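PDB 5XFM: alpha-glucosidase from Bacteroides thetaiotaomicron, which acts as a bifunctional beta-L-arabinopyranosidase and alpha-galactosidase of glycoside hydrolase family 97, a sugar-cleaving enzyme with a bound calcium ion. Local coordinates for residues L198-I201 / G205-L208; M429-G434 / S486-G491; G450-A453 / S457-M460. The protein carries 1 engineered substitution. All coordinates share one frame; numbering follows the deposited sequence.

Contact 1: residues L198-I201 / G205-L208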
loop_
_atom_site.group_PDB
_atom_site.type_symbol
_atom_site.label_atom_id
_atom_site.label_comp_id
_atom_site.label_asym_id
_atom_site.label_seq_id
_atom_site.Cartn_x
_atom_site.Cartn_y
_atom_site.Cartn_z
ATOM N N LEU A 198 -1.787 -12.490 1.206
ATOM C CA LEU A 198 -2.121 -13.235 -0.003
ATOM C C LEU A 198 -2.124 -14.744 0.236
ATOM O O LEU A 198 -1.217 -15.297 0.846
ATOM C CB LEU A 198 -1.146 -12.886 -1.137
ATOM C CG LEU A 198 -1.440 -13.553 -2.488
ATOM C CD1 LEU A 198 -2.833 -13.167 -3.016
ATOM C CD2 LEU A 198 -0.381 -13.220 -3.514
ATOM N N PHE A 199 -3.158 -15.402 -0.264
ATOM C CA PHE A 199 -3.316 -16.838 -0.122
ATOM C C PHE A 199 -3.577 -17.476 -1.474
ATOM O O PHE A 199 -4.359 -16.965 -2.273
ATOM C CB PHE A 199 -4.455 -17.171 0.834
ATOM C CG PHE A 199 -4.244 -16.683 2.238
ATOM C CD1 PHE A 199 -4.574 -15.386 2.592
ATOM C CD2 PHE A 199 -3.757 -17.535 3.214
ATOM C CE1 PHE A 199 -4.398 -14.940 3.891
ATOM C CE2 PHE A 199 -3.582 -17.097 4.512
ATOM C CZ PHE A 199 -3.902 -15.795 4.851
ATOM N N ARG A 200 -2.880 -18.576 -1.737
ATOM C CA ARG A 200 -3.142 -19.380 -2.916
ATOM C C ARG A 200 -3.963 -20.600 -2.523
ATOM O O ARG A 200 -3.541 -21.406 -1.684
ATOM C CB ARG A 200 -1.841 -19.797 -3.598
ATOM C CG ARG A 200 -2.047 -20.713 -4.799
ATOM C CD ARG A 200 -0.771 -20.873 -5.613
ATOM N NE ARG A 200 0.228 -21.706 -4.957
ATOM C CZ ARG A 200 0.225 -23.034 -4.987
ATOM N NH1 ARG A 200 -0.744 -23.679 -5.632
ATOM N NH2 ARG A 200 1.185 -23.716 -4.365
ATOM N N ILE A 201 -5.150 -20.707 -3.115
ATOM C CA ILE A 201 -6.099 -21.762 -2.779
ATOM C C ILE A 201 -5.868 -22.995 -3.661
ATOM O O ILE A 201 -6.730 -23.382 -4.452
ATOM C CB ILE A 201 -7.550 -21.265 -2.930
ATOM C CG1 ILE A 201 -7.684 -19.841 -2.367
ATOM C CG2 ILE A 201 -8.520 -22.205 -2.225
ATOM C CD1 ILE A 201 -7.400 -19.736 -0.876
ATOM N N GLY A 205 -7.411 -20.839 -7.427
ATOM C CA GLY A 205 -7.258 -19.393 -7.453
ATOM C C GLY A 205 -6.622 -18.705 -6.252
ATOM O O GLY A 205 -5.732 -19.250 -5.609
ATOM N N TRP A 206 -7.059 -17.477 -5.981
ATOM C CA TRP A 206 -6.369 -16.607 -5.040
ATOM C C TRP A 206 -7.306 -15.803 -4.138
ATOM O O TRP A 206 -8.406 -15.404 -4.540
ATOM C CB TRP A 206 -5.454 -15.637 -5.801
ATOM C CG TRP A 206 -4.482 -16.303 -6.738
ATOM C CD1 TRP A 206 -4.726 -16.724 -8.014
ATOM C CD2 TRP A 206 -3.115 -16.637 -6.459
ATOM N NE1 TRP A 206 -3.594 -17.288 -8.550
ATOM C CE2 TRP A 206 -2.590 -17.245 -7.616
ATOM C CE3 TRP A 206 -2.282 -16.470 -5.346
ATOM C CZ2 TRP A 206 -1.267 -17.694 -7.690
ATOM C CZ3 TRP A 206 -0.971 -16.913 -5.421
ATOM C CH2 TRP A 206 -0.479 -17.520 -6.585
ATOM N N VAL A 207 -6.829 -15.540 -2.925
ATOM C CA VAL A 207 -7.527 -14.696 -1.962
ATOM C C VAL A 207 -6.582 -13.667 -1.314
ATOM O O VAL A 207 -5.524 -14.021 -0.827
ATOM C CB VAL A 207 -8.173 -15.537 -0.856
ATOM C CG1 VAL A 207 -8.731 -14.635 0.241
ATOM C CG2 VAL A 207 -9.267 -16.446 -1.434
ATOM N N LEU A 208 -6.960 -12.394 -1.324
ATOM C CA LEU A 208 -6.221 -11.352 -0.616
ATOM C C LEU A 208 -7.055 -10.753 0.515
ATOM O O LEU A 208 -8.118 -10.175 0.276
ATOM C CB LEU A 208 -5.806 -10.246 -1.578
ATOM C CG LEU A 208 -4.960 -9.118 -0.981
ATOM C CD1 LEU A 208 -3.510 -9.551 -0.721
ATOM C CD2 LEU A 208 -5.025 -7.878 -1.861
#
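Strands 198-200 and 206-208 run antiparallel at 164°, their axes approaching to 4.7 Å, as the two arms of a beta hairpin. Phe199 and Val207 form a hydrogen-bonded pair: Phe199 N reaches Val207 O at 2.8 Å, and Val207 N returns a bond to Phe199 O at 2.9 Å. Toward the turn, Ile201 N donates to Gly205 O at 2.9 Å. The backbone angles of Gly205 would press a beta carbon against the preceding carbonyl, which accounts for glycine.

Arg200 and Trp206 face each other as a non-hydrogen-bonded pair, on the same side of the sheet as Leu198 and Leu208. The arginine starts with CG anti to the backbone N (chi1 177°), which lays its aliphatic chain over one indole face. Arg200 CG stands 4.0 Å from the centroid of the Trp206 six-membered ring, a CH-pi contact, and Arg200 CB lies 3.5 Å from Trp206 CZ3. A bend at chi3 (73°) then carries the guanidinium on to Asp180, its salt-bridge partner. Leu198 CD1 packs 4.1 Å from Trp206 CE3. Replacing Trp206 with an alanine would probably strip the Arg200 methylenes of their aromatic bed and leave the guanidinium less firmly aimed at Asp180. On the other side, Ile201 CD1 meets Val207 CG2 at 3.8 Å.

The hairpin belongs to a nine-stranded antiparallel sheet of the galactose mutarotase-like N-terminal region, between strands 153-156 and 256-266. Chemically, backbone bonds set the register, whereas the buried indole lets a charged residue contribute apolar packing without giving up its salt bridge.

Contact 2: residues M429-G434 / S486-G491; sequences MVIFHG and SMEFGG
Glu488 leaves its backbone with chi1 at -119°, away from the staggered positions, and then folds at chi2 (-82°), which brings CG and one side of the carboxylate against Ile431 and turns OE1 to the edge of His433. In Ile431, CG1 lies anti to the carbonyl carbon, which sends CG2 and CD1 to different parts of the glutamate. Ile431 CG2 touches Glu488 CG at 4.0 Å, and Ile431 CD1 reaches the carboxylate carbon, Glu488 CD, at 4.1 Å. The two side chains meet at about a right angle.

His433 presents the edge of its imidazole. Glu488 OE1 lies in the ring plane, yet 3.9 Å from His433 NE2, too far for a hydrogen bond, and the ring and carboxylate planes are turned 49° apart. Glu488 O is similarly distant, 4.0 Å from His433 NE2, so the pair is held by packing and not by a polar bond.

These residues sit in the glycoside hydrolase 97 barrel, a TIM-barrel relative. Strand 429-432 is one of its parallel strands, and His433 follows that strand's C-terminal end, with its side chain about 4 Å from the bound calcium. Glu488 is backbone hydrogen-bonded to Ser451 of the neighbouring strand 448-451, outermost in the parallel sheet, consistent with irregular segment 486-491 standing where the classical barrel has its seventh strand. Glu488 is the centre of an inverse gamma turn there. Its other carboxylate oxygen, OE2, accepts a hydrogen bond from Asn528 N, which satisfies that buried oxygen. The imidazole also packs on Glu452, Lys401 and Asp403.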
loop_
_atom_site.group_PDB
_atom_site.type_symbol
_atom_site.label_atom_id
_atom_site.label_comp_id
_atom_site.label_asym_id
_atom_site.label_seq_id
_atom_site.Cartn_x
_atom_site.Cartn_y
_atom_site.Cartn_z
ATOM N N MET A 429 0.955 18.567 0.825
ATOM C CA MET A 429 0.863 17.133 0.602
ATOM C C MET A 429 1.646 16.393 1.683
ATOM O O MET A 429 2.597 16.933 2.256
ATOM C CB MET A 429 1.380 16.761 -0.789
ATOM C CG MET A 429 0.584 17.349 -1.913
ATOM S SD MET A 429 1.262 16.982 -3.542
ATOM C CE MET A 429 2.506 18.277 -3.647
ATOM N N VAL A 430 1.252 15.151 1.950
ATOM C CA VAL A 430 1.886 14.360 3.000
ATOM C C VAL A 430 2.304 12.958 2.559
ATOM O O VAL A 430 1.489 12.188 2.070
ATOM C CB VAL A 430 0.959 14.225 4.221
ATOM C CG1 VAL A 430 1.549 13.261 5.233
ATOM C CG2 VAL A 430 0.724 15.579 4.848
ATOM N N ILE A 431 3.591 12.655 2.724
ATOM C CA ILE A 431 4.101 11.290 2.612
ATOM C C ILE A 431 4.341 10.730 4.007
ATOM O O ILE A 431 4.881 11.433 4.861
ATOM C CB ILE A 431 5.427 11.222 1.823
ATOM C CG1 ILE A 431 5.246 11.694 0.384
ATOM C CG2 ILE A 431 5.992 9.809 1.840
ATOM C CD1 ILE A 431 6.548 11.786 -0.377
ATOM N N PHE A 432 3.936 9.485 4.254
ATOM C CA PHE A 432 4.283 8.836 5.516
ATOM C C PHE A 432 5.397 7.813 5.340
ATOM O O PHE A 432 5.434 7.080 4.353
ATOM C CB PHE A 432 3.078 8.149 6.147
ATOM C CG PHE A 432 2.034 9.097 6.630
ATOM C CD1 PHE A 432 2.376 10.176 7.427
ATOM C CD2 PHE A 432 0.704 8.906 6.300
ATOM C CE1 PHE A 432 1.413 11.048 7.875
ATOM C CE2 PHE A 432 -0.263 9.780 6.749
ATOM C CZ PHE A 432 0.091 10.849 7.535
ATOM N N HIS A 433 6.298 7.772 6.316
ATOM C CA HIS A 433 7.342 6.756 6.385
ATOM C C HIS A 433 7.405 6.187 7.798
ATOM O O HIS A 433 6.870 6.784 8.735
ATOM C CB HIS A 433 8.699 7.333 5.981
ATOM C CG HIS A 433 9.011 7.183 4.526
ATOM N ND1 HIS A 433 10.107 6.481 4.071
ATOM C CD2 HIS A 433 8.376 7.642 3.424
ATOM C CE1 HIS A 433 10.127 6.508 2.751
ATOM N NE2 HIS A 433 9.086 7.208 2.333
ATOM N N GLY A 434 8.055 5.034 7.943
ATOM C CA GLY A 434 8.189 4.375 9.234
ATOM C C GLY A 434 6.817 4.177 9.815
ATOM O O GLY A 434 6.577 4.463 10.988
ATOM N N SER A 486 -0.893 3.213 -2.329
ATOM C CA SER A 486 0.341 3.862 -2.753
ATOM C C SER A 486 1.531 3.386 -1.945
ATOM O O SER A 486 1.478 3.307 -0.716
ATOM C CB SER A 486 0.227 5.385 -2.637
ATOM O OG SER A 486 -0.706 5.912 -3.552
ATOM N N MET A 487 2.611 3.088 -2.653
ATOM C CA MET A 487 3.842 2.605 -2.039
ATOM C C MET A 487 5.026 3.488 -2.427
ATOM O O MET A 487 5.471 3.470 -3.575
ATOM C CB MET A 487 4.096 1.159 -2.456
ATOM C CG MET A 487 5.279 0.499 -1.794
ATOM S SD MET A 487 5.421 -1.206 -2.351
ATOM C CE MET A 487 5.825 -0.974 -4.083
ATOM N N GLU A 488 5.515 4.276 -1.476
ATOM C CA GLU A 488 6.632 5.186 -1.734
ATOM C C GLU A 488 7.936 4.424 -1.572
ATOM O O GLU A 488 8.531 4.409 -0.493
ATOM C CB GLU A 488 6.597 6.388 -0.789
ATOM C CG GLU A 488 6.461 7.715 -1.511
ATOM C CD GLU A 488 7.791 8.244 -2.048
ATOM O OE1 GLU A 488 8.847 7.948 -1.452
ATOM O OE2 GLU A 488 7.787 8.941 -3.084
ATOM N N PHE A 489 8.367 3.777 -2.648
ATOM C CA PHE A 489 9.442 2.794 -2.569
ATOM C C PHE A 489 10.833 3.416 -2.726
ATOM O O PHE A 489 11.813 2.903 -2.186
ATOM C CB PHE A 489 9.225 1.705 -3.629
ATOM C CG PHE A 489 10.222 0.584 -3.563
ATOM C CD1 PHE A 489 10.054 -0.459 -2.667
ATOM C CD2 PHE A 489 11.328 0.572 -4.399
ATOM C CE1 PHE A 489 10.974 -1.496 -2.599
ATOM C CE2 PHE A 489 12.250 -0.457 -4.338
ATOM C CZ PHE A 489 12.069 -1.496 -3.437
ATOM N N GLY A 490 10.923 4.520 -3.461
ATOM C CA GLY A 490 12.210 5.146 -3.729
ATOM C C GLY A 490 13.061 4.344 -4.703
ATOM O O GLY A 490 14.289 4.302 -4.595
ATOM N N GLY A 491 12.397 3.712 -5.662
ATOM C CA GLY A 491 13.049 2.834 -6.617
ATOM C C GLY A 491 13.784 3.506 -7.764
ATOM O O GLY A 491 13.993 4.722 -7.772
#

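Contact 3: residues G450-A453 / S457-M460; sequences GSEA and SENM. With CA (calcium ion), chain E.
Glu452 OE1 is gripped twice, by the calcium ion at 2.7 Å and by a hydrogen bond from Gly434 N, while the second oxygen of the same carboxylate turns to Glu458. Glu452 OE2 binds the calcium at 2.4 Å, making this residue bidentate. Glu458 is monodentate: its OE2 lies 2.6 Å from the calcium, and OE1 stays back at 3.9 Å from the ion. That outer oxygen is nevertheless engaged, because water 1, itself a calcium ligand, donates a hydrogen bond to Glu458 OE1 at 2.7 Å.

The facing oxygens, Glu452 OE2 and Glu458 OE2, are 3.2 Å apart, a spacing explained by the shared cation, whose charge would offset their repulsion. Their carboxylate planes are 48° apart. Glu452 sets CG opposite the backbone N (chi1 -169°) and runs on extended from there, whereas Glu458 has CG between its backbone N and carbonyl carbon (chi1 72°) before extending toward the ion.

The site lies at the C-terminal end of barrel strand 448-451, facing helix 458-462, which supplies Glu458; calcium at this end of the barrel is consistent with other family 97 glycosidases. Four waters and Glu174 complete a shell of eight oxygens. Glu174 comes from the N-terminal, mutarotase-like part of the chain, so the ion bridges that part and the barrel. His433 packs against Glu452, and Trp301 and Ile302 of helix 300-304 touch Glu458.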
loop_
_atom_site.group_PDB
_atom_site.type_symbol
_atom_site.label_atom_id
_atom_site.label_comp_id
_atom_site.label_asym_id
_atom_site.label_seq_id
_atom_site.Cartn_x
_atom_site.Cartn_y
_atom_site.Cartn_z
ATOM N N GLY A 450 0.987 9.109 -0.373
ATOM C CA GLY A 450 1.749 7.879 -0.303
ATOM C C GLY A 450 2.333 7.513 1.046
ATOM O O GLY A 450 2.460 8.356 1.935
ATOM N N SER A 451 2.711 6.244 1.171
ATOM C CA SER A 451 3.217 5.679 2.418
ATOM C C SER A 451 4.386 4.732 2.159
ATOM O O SER A 451 4.521 4.174 1.066
ATOM C CB SER A 451 2.111 4.909 3.149
ATOM O OG SER A 451 1.119 5.774 3.665
ATOM N N GLU A 452 5.221 4.527 3.170
ATOM C CA GLU A 452 6.306 3.559 3.035
ATOM C C GLU A 452 5.704 2.168 3.288
ATOM O O GLU A 452 5.284 1.496 2.347
ATOM C CB GLU A 452 7.459 3.881 3.995
ATOM C CG GLU A 452 8.753 3.081 3.762
ATOM C CD GLU A 452 9.820 3.414 4.796
ATOM O OE1 GLU A 452 9.445 3.769 5.935
ATOM O OE2 GLU A 452 11.029 3.325 4.477
ATOM N N ALA A 453 5.620 1.770 4.555
ATOM C CA ALA A 453 5.023 0.491 4.957
ATOM C C ALA A 453 5.517 -0.677 4.108
ATOM O O ALA A 453 4.741 -1.548 3.719
ATOM C CB ALA A 453 3.503 0.574 4.894
ATOM N N SER A 457 13.764 0.890 -0.898
ATOM C CA SER A 457 15.058 0.831 -1.564
ATOM C C SER A 457 16.229 1.159 -0.640
ATOM O O SER A 457 17.367 0.766 -0.915
ATOM C CB SER A 457 15.048 1.775 -2.769
ATOM O OG SER A 457 14.980 3.128 -2.352
ATOM N N GLU A 458 15.951 1.881 0.447
ATOM C CA GLU A 458 16.973 2.211 1.445
ATOM C C GLU A 458 17.666 0.944 1.949
ATOM O O GLU A 458 18.870 0.938 2.205
ATOM C CB GLU A 458 16.365 2.998 2.623
ATOM C CG GLU A 458 15.466 2.175 3.556
ATOM C CD GLU A 458 14.949 2.957 4.760
ATOM O OE1 GLU A 458 15.521 4.023 5.088
ATOM O OE2 GLU A 458 13.967 2.492 5.385
ATOM N N ASN A 459 16.904 -0.139 2.063
ATOM C CA ASN A 459 17.455 -1.377 2.577
ATOM C C ASN A 459 18.499 -1.938 1.612
ATOM O O ASN A 459 19.498 -2.518 2.041
ATOM C CB ASN A 459 16.336 -2.386 2.849
ATOM C CG ASN A 459 15.387 -1.917 3.942
ATOM O OD1 ASN A 459 14.233 -1.574 3.680
ATOM N ND2 ASN A 459 15.871 -1.902 5.176
ATOM N N MET A 460 18.293 -1.726 0.316
ATOM C CA MET A 460 19.281 -2.153 -0.665
ATOM C C MET A 460 20.583 -1.379 -0.463
ATOM O O MET A 460 21.667 -1.913 -0.684
ATOM C CB MET A 460 18.765 -1.968 -2.090
ATOM C CG MET A 460 17.580 -2.861 -2.455
ATOM S SD MET A 460 16.946 -2.460 -4.096
ATOM C CE MET A 460 18.472 -2.515 -5.046
HETATM CA CA CA E . 11.984 3.503 6.693
HETATM O O HOH W 1 14.594 4.138 7.633
HETATM O O HOH W 2 11.312 4.413 8.765
HETATM O O HOH W 3 13.387 2.367 8.428
HETATM O O HOH W 4 12.227 5.827 6.088
#

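How the contacts relate
Contact 1 comes first along the chain, closing a short hairpin connection with three residues between its segments; it joins adjacent strands of the N-terminal antiparallel sheet. Contact 2 then closes a long loop of 51 residues from strand 429-432 to segment 486-491. Nested inside that loop, contact 3 has just three residues between its segments and links the end of strand 448-451 to helix 458-462. Strands 429-432 and 448-451 are neighbours in one parallel sheet, which contacts 2 and 3 both reach. These two touch directly: Gly490 O lies 2.6 Å from Ser457 OG, a probable hydrogen bond. Contact 1 stays separate, its nearest atoms about 12 Å from either.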